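Local atomic coordinates of TodX (Pseudomonas putida, PDB entry 3BS0), a protein that probably carries toluene and related aromatic hydrocarbons across the outer membrane as a beta-barrel channel of the FadL family. Residues L37-D51 and V80-R94. Sequence-based numbering, arbitrary orientation.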
loop_
_atom_site.group_PDB
_atom_site.type_symbol
_atom_site.label_atom_id
_atom_site.label_comp_id
_atom_site.label_asym_id
_atom_site.label_seq_id
_atom_site.Cartn_x
_atom_site.Cartn_y
_atom_site.Cartn_z
ATOM N N LEU A 37 22.321 0.569 -4.219
ATOM C CA LEU A 37 22.787 -0.806 -4.250
ATOM C C LEU A 37 24.304 -0.877 -4.385
ATOM O O LEU A 37 24.918 -1.913 -4.095
ATOM C CB LEU A 37 22.125 -1.584 -5.394
ATOM C CG LEU A 37 20.620 -1.850 -5.278
ATOM C CD1 LEU A 37 20.169 -2.564 -6.539
ATOM C CD2 LEU A 37 20.297 -2.677 -4.024
ATOM N N SER A 38 24.914 0.223 -4.815
ATOM C CA SER A 38 26.361 0.237 -4.973
ATOM C C SER A 38 27.057 0.322 -3.623
ATOM O O SER A 38 28.279 0.167 -3.535
ATOM C CB SER A 38 26.796 1.383 -5.881
ATOM O OG SER A 38 26.680 1.013 -7.240
ATOM N N PHE A 39 26.277 0.546 -2.572
ATOM C CA PHE A 39 26.826 0.609 -1.223
ATOM C C PHE A 39 26.757 -0.793 -0.627
ATOM O O PHE A 39 26.993 -0.994 0.564
ATOM C CB PHE A 39 26.015 1.548 -0.321
ATOM C CG PHE A 39 25.834 2.936 -0.863
ATOM C CD1 PHE A 39 26.619 3.415 -1.904
ATOM C CD2 PHE A 39 24.860 3.768 -0.329
ATOM C CE1 PHE A 39 26.423 4.706 -2.408
ATOM C CE2 PHE A 39 24.663 5.050 -0.825
ATOM C CZ PHE A 39 25.441 5.519 -1.866
ATOM N N ALA A 40 26.414 -1.769 -1.449
ATOM C CA ALA A 40 26.308 -3.130 -0.948
ATOM C C ALA A 40 27.672 -3.795 -0.771
ATOM O O ALA A 40 28.617 -3.520 -1.519
ATOM C CB ALA A 40 25.447 -3.966 -1.882
ATOM N N PRO A 41 27.785 -4.684 0.231
ATOM C CA PRO A 41 29.051 -5.370 0.463
ATOM C C PRO A 41 29.403 -6.227 -0.747
ATOM O O PRO A 41 28.518 -6.737 -1.440
ATOM C CB PRO A 41 28.778 -6.190 1.720
ATOM C CG PRO A 41 27.308 -6.432 1.663
ATOM C CD PRO A 41 26.766 -5.115 1.201
ATOM N N ASP A 42 30.702 -6.342 -1.005
ATOM C CA ASP A 42 31.229 -7.118 -2.113
ATOM C C ASP A 42 30.495 -8.432 -2.241
ATOM O O ASP A 42 30.220 -9.084 -1.245
ATOM C CB ASP A 42 32.702 -7.394 -1.874
ATOM C CG ASP A 42 33.581 -6.735 -2.888
ATOM O OD1 ASP A 42 33.972 -7.418 -3.865
ATOM O OD2 ASP A 42 33.871 -5.531 -2.716
ATOM N N GLY A 43 30.179 -8.820 -3.470
ATOM C CA GLY A 43 29.479 -10.071 -3.662
ATOM C C GLY A 43 28.066 -9.970 -4.201
ATOM O O GLY A 43 27.664 -8.966 -4.779
ATOM N N ASN A 44 27.313 -11.045 -4.008
ATOM C CA ASN A 44 25.939 -11.120 -4.470
ATOM C C ASN A 44 25.059 -11.230 -3.243
ATOM O O ASN A 44 25.440 -11.865 -2.263
ATOM C CB ASN A 44 25.780 -12.334 -5.382
ATOM C CG ASN A 44 26.754 -12.308 -6.548
ATOM O OD1 ASN A 44 27.218 -13.354 -7.002
ATOM N ND2 ASN A 44 27.064 -11.109 -7.043
ATOM N N GLN A 45 23.883 -10.610 -3.286
ATOM C CA GLN A 45 23.011 -10.627 -2.124
ATOM C C GLN A 45 21.676 -11.295 -2.332
ATOM O O GLN A 45 20.871 -10.844 -3.124
ATOM C CB GLN A 45 22.764 -9.199 -1.625
ATOM C CG GLN A 45 23.977 -8.443 -1.045
ATOM C CD GLN A 45 24.912 -7.873 -2.100
ATOM O OE1 GLN A 45 24.475 -7.374 -3.133
ATOM N NE2 GLN A 45 26.213 -7.934 -1.832
ATOM N N PHE A 46 21.430 -12.377 -1.613
ATOM C CA PHE A 46 20.148 -13.045 -1.718
ATOM C C PHE A 46 19.292 -12.557 -0.547
ATOM O O PHE A 46 19.758 -12.571 0.597
ATOM C CB PHE A 46 20.307 -14.565 -1.635
ATOM C CG PHE A 46 19.002 -15.280 -1.523
ATOM C CD1 PHE A 46 18.233 -15.527 -2.650
ATOM C CD2 PHE A 46 18.490 -15.613 -0.278
ATOM C CE1 PHE A 46 16.976 -16.088 -2.546
ATOM C CE2 PHE A 46 17.233 -16.175 -0.166
ATOM C CZ PHE A 46 16.474 -16.410 -1.307
ATOM N N GLU A 47 18.058 -12.125 -0.813
ATOM C CA GLU A 47 17.196 -11.638 0.276
ATOM C C GLU A 47 15.812 -12.267 0.359
ATOM O O GLU A 47 15.109 -12.404 -0.641
ATOM C CB GLU A 47 17.060 -10.109 0.230
ATOM C CG GLU A 47 18.041 -9.374 1.151
ATOM C CD GLU A 47 17.778 -7.866 1.229
ATOM O OE1 GLU A 47 16.635 -7.475 1.553
ATOM O OE2 GLU A 47 18.716 -7.077 0.974
ATOM N N LEU A 48 15.434 -12.637 1.583
ATOM C CA LEU A 48 14.159 -13.281 1.869
ATOM C C LEU A 48 13.453 -12.653 3.051
ATOM O O LEU A 48 14.016 -12.578 4.148
ATOM C CB LEU A 48 14.384 -14.766 2.151
ATOM C CG LEU A 48 13.964 -15.652 0.984
ATOM C CD1 LEU A 48 14.492 -17.056 1.188
ATOM C CD2 LEU A 48 12.433 -15.652 0.888
ATOM N N GLY A 49 12.211 -12.214 2.835
ATOM C CA GLY A 49 11.461 -11.580 3.909
ATOM C C GLY A 49 9.948 -11.720 3.933
ATOM O O GLY A 49 9.316 -12.109 2.957
ATOM N N LEU A 50 9.374 -11.376 5.083
ATOM C CA LEU A 50 7.943 -11.448 5.302
ATOM C C LEU A 50 7.373 -10.150 5.856
ATOM O O LEU A 50 7.824 -9.640 6.876
ATOM C CB LEU A 50 7.645 -12.583 6.263
ATOM C CG LEU A 50 8.032 -13.955 5.734
ATOM C CD1 LEU A 50 8.157 -14.908 6.896
ATOM C CD2 LEU A 50 6.988 -14.438 4.743
ATOM N N ASP A 51 6.358 -9.630 5.181
ATOM C CA ASP A 51 5.705 -8.389 5.585
ATOM C C ASP A 51 4.342 -8.707 6.205
ATOM O O ASP A 51 3.557 -9.455 5.616
ATOM C CB ASP A 51 5.514 -7.503 4.349
ATOM C CG ASP A 51 5.486 -6.025 4.675
ATOM O OD1 ASP A 51 4.486 -5.545 5.254
ATOM O OD2 ASP A 51 6.474 -5.336 4.348
ATOM N N VAL A 80 0.264 -11.884 5.023
ATOM C CA VAL A 80 1.708 -11.924 5.063
ATOM C C VAL A 80 2.220 -11.916 3.627
ATOM O O VAL A 80 1.862 -12.787 2.819
ATOM C CB VAL A 80 2.173 -13.187 5.757
ATOM C CG1 VAL A 80 3.669 -13.333 5.617
ATOM C CG2 VAL A 80 1.750 -13.138 7.222
ATOM N N GLY A 81 3.037 -10.918 3.308
ATOM C CA GLY A 81 3.579 -10.813 1.972
ATOM C C GLY A 81 5.027 -11.255 1.933
ATOM O O GLY A 81 5.851 -10.775 2.707
ATOM N N PRO A 82 5.368 -12.189 1.044
ATOM C CA PRO A 82 6.748 -12.660 0.953
ATOM C C PRO A 82 7.583 -11.684 0.120
ATOM O O PRO A 82 7.034 -10.891 -0.661
ATOM C CB PRO A 82 6.592 -14.003 0.265
ATOM C CG PRO A 82 5.495 -13.710 -0.733
ATOM C CD PRO A 82 4.494 -12.934 0.115
ATOM N N GLN A 83 8.902 -11.729 0.296
ATOM C CA GLN A 83 9.773 -10.851 -0.465
ATOM C C GLN A 83 11.058 -11.590 -0.791
ATOM O O GLN A 83 11.850 -11.928 0.091
ATOM C CB GLN A 83 10.040 -9.562 0.311
ATOM C CG GLN A 83 8.881 -9.196 1.255
ATOM C CD GLN A 83 8.647 -7.703 1.394
ATOM O OE1 GLN A 83 9.558 -6.946 1.749
ATOM N NE2 GLN A 83 7.414 -7.269 1.118
ATOM N N LEU A 84 11.215 -11.879 -2.081
ATOM C CA LEU A 84 12.380 -12.570 -2.615
ATOM C C LEU A 84 13.125 -11.645 -3.572
ATOM O O LEU A 84 12.517 -10.902 -4.335
ATOM C CB LEU A 84 11.941 -13.813 -3.372
ATOM C CG LEU A 84 11.921 -15.116 -2.597
ATOM C CD1 LEU A 84 10.947 -16.074 -3.258
ATOM C CD2 LEU A 84 13.324 -15.694 -2.550
ATOM N N SER A 85 14.448 -11.684 -3.526
ATOM C CA SER A 85 15.237 -10.839 -4.413
ATOM C C SER A 85 16.700 -11.204 -4.371
ATOM O O SER A 85 17.219 -11.691 -3.352
ATOM C CB SER A 85 15.063 -9.358 -4.058
ATOM O OG SER A 85 15.636 -9.045 -2.801
ATOM N N TYR A 86 17.357 -10.965 -5.497
ATOM C CA TYR A 86 18.771 -11.257 -5.638
ATOM C C TYR A 86 19.472 -10.111 -6.363
ATOM O O TYR A 86 18.983 -9.604 -7.374
ATOM C CB TYR A 86 18.940 -12.554 -6.430
ATOM C CG TYR A 86 20.355 -13.053 -6.525
ATOM C CD1 TYR A 86 20.974 -13.661 -5.439
ATOM C CD2 TYR A 86 21.072 -12.938 -7.715
ATOM C CE1 TYR A 86 22.276 -14.151 -5.536
ATOM C CE2 TYR A 86 22.374 -13.420 -7.829
ATOM C CZ TYR A 86 22.972 -14.029 -6.742
ATOM O OH TYR A 86 24.255 -14.536 -6.868
ATOM N N VAL A 87 20.615 -9.705 -5.832
ATOM C CA VAL A 87 21.407 -8.645 -6.426
ATOM C C VAL A 87 22.798 -9.183 -6.728
ATOM O O VAL A 87 23.449 -9.777 -5.869
ATOM C CB VAL A 87 21.503 -7.446 -5.486
ATOM C CG1 VAL A 87 22.565 -6.472 -5.997
ATOM C CG2 VAL A 87 20.145 -6.757 -5.396
ATOM N N ALA A 88 23.254 -8.964 -7.956
ATOM C CA ALA A 88 24.565 -9.454 -8.394
ATOM C C ALA A 88 25.547 -8.342 -8.732
ATOM O O ALA A 88 25.173 -7.321 -9.315
ATOM C CB ALA A 88 24.387 -10.372 -9.606
ATOM N N GLN A 89 26.809 -8.548 -8.370
ATOM C CA GLN A 89 27.856 -7.559 -8.645
ATOM C C GLN A 89 28.765 -7.947 -9.802
ATOM O O GLN A 89 29.475 -8.937 -9.733
ATOM C CB GLN A 89 28.724 -7.331 -7.408
ATOM C CG GLN A 89 29.968 -6.497 -7.685
ATOM C CD GLN A 89 30.789 -6.216 -6.434
ATOM O OE1 GLN A 89 31.270 -7.135 -5.767
ATOM N NE2 GLN A 89 30.945 -4.941 -6.104
ATOM N N LEU A 90 28.727 -7.168 -10.876
ATOM C CA LEU A 90 29.587 -7.397 -12.030
ATOM C C LEU A 90 30.485 -6.172 -12.089
ATOM O O LEU A 90 30.115 -5.159 -12.672
ATOM C CB LEU A 90 28.779 -7.481 -13.326
ATOM C CG LEU A 90 27.955 -8.709 -13.733
ATOM C CD1 LEU A 90 27.403 -8.472 -15.154
ATOM C CD2 LEU A 90 28.813 -9.973 -13.707
ATOM N N ASP A 91 31.658 -6.259 -11.470
ATOM C CA ASP A 91 32.591 -5.138 -11.440
ATOM C C ASP A 91 31.993 -3.937 -10.722
ATOM O O ASP A 91 31.747 -3.975 -9.522
ATOM C CB ASP A 91 32.984 -4.711 -12.857
ATOM C CG ASP A 91 33.830 -5.743 -13.566
ATOM O OD1 ASP A 91 34.743 -6.310 -12.922
ATOM O OD2 ASP A 91 33.591 -5.974 -14.772
ATOM N N ASP A 92 31.777 -2.866 -11.480
ATOM C CA ASP A 92 31.212 -1.620 -10.971
ATOM C C ASP A 92 29.691 -1.684 -10.945
ATOM O O ASP A 92 29.034 -0.862 -10.308
ATOM C CB ASP A 92 31.637 -0.458 -11.875
ATOM C CG ASP A 92 33.033 0.037 -11.581
ATOM O OD1 ASP A 92 33.621 0.703 -12.468
ATOM O OD2 ASP A 92 33.524 -0.225 -10.457
ATOM N N TRP A 93 29.142 -2.661 -11.656
ATOM C CA TRP A 93 27.699 -2.829 -11.744
ATOM C C TRP A 93 27.054 -3.675 -10.657
ATOM O O TRP A 93 27.699 -4.477 -9.975
ATOM C CB TRP A 93 27.301 -3.443 -13.096
ATOM C CG TRP A 93 27.563 -2.581 -14.297
ATOM C CD1 TRP A 93 28.752 -2.401 -14.936
ATOM C CD2 TRP A 93 26.602 -1.784 -14.995
ATOM N NE1 TRP A 93 28.596 -1.536 -15.994
ATOM C CE2 TRP A 93 27.288 -1.136 -16.054
ATOM C CE3 TRP A 93 25.234 -1.538 -14.834
ATOM C CZ2 TRP A 93 26.646 -0.272 -16.947
ATOM C CZ3 TRP A 93 24.595 -0.678 -15.718
ATOM C CH2 TRP A 93 25.307 -0.052 -16.762
ATOM N N ARG A 94 25.754 -3.463 -10.510
ATOM C CA ARG A 94 24.937 -4.231 -9.591
ATOM C C ARG A 94 23.679 -4.478 -10.415
ATOM O O ARG A 94 23.094 -3.543 -10.967
ATOM C CB ARG A 94 24.601 -3.447 -8.331
ATOM C CG ARG A 94 25.806 -2.959 -7.557
ATOM C CD ARG A 94 26.498 -4.016 -6.699
ATOM N NE ARG A 94 27.679 -3.434 -6.056
ATOM C CZ ARG A 94 28.254 -3.882 -4.945
ATOM N NH1 ARG A 94 27.777 -4.948 -4.308
ATOM N NH2 ARG A 94 29.297 -3.239 -4.449
#
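Strands 44-51 and 80-90 pair as antiparallel neighbours in the wall of the outer-membrane barrel, joined from Q45-V87 to D51-G81, while residues 37-41 pack their carbonyls against R94 near the L90-W93 type II' turn. Hydrogen-bonded pairs alternate with non-hydrogen-bonded ones; the bond from E47 N to S85 O is 2.7 Å long. F46, L48, L50, L84 and Y86 share one face of the wall. There the L48 and L84 side chains run alongside one another, CD2 to CD2 at 3.6 Å, and L84 CD2 also meets F46 CZ at 3.5 Å. With CG anti to the backbone N (chi1 -174°), the Y86 ring reaches back along the partner strand, its CD1 edge 4.0 Å from F46 CB. The other face, carrying Q45, E47, D51, Q83 and S85, is more polar: N27 donates from its backbone N to E47 OE2 and from ND2 to S85 OG. Just past the turn, R94 bends at chi2 (-78°), its guanidinium lying between L37 O, toward the rim of one face, and Q89 CD over the centre of the opposite one. R94 NH2 bonds weakly to A40 O (3.0 Å), as does R94 NH1 to P41 O at the guanidinium edge. Q89 OE1 accepts from G43 N (3.1 Å), the donor above the amide's carbonyl plane. Carbonyl oxygens thus probably help stabilise the buried arginine's charge; the backbone ladder joins the strands, N27 ties down the polar face, and the exposed leucines opposite are consistent with a lipid-facing surface.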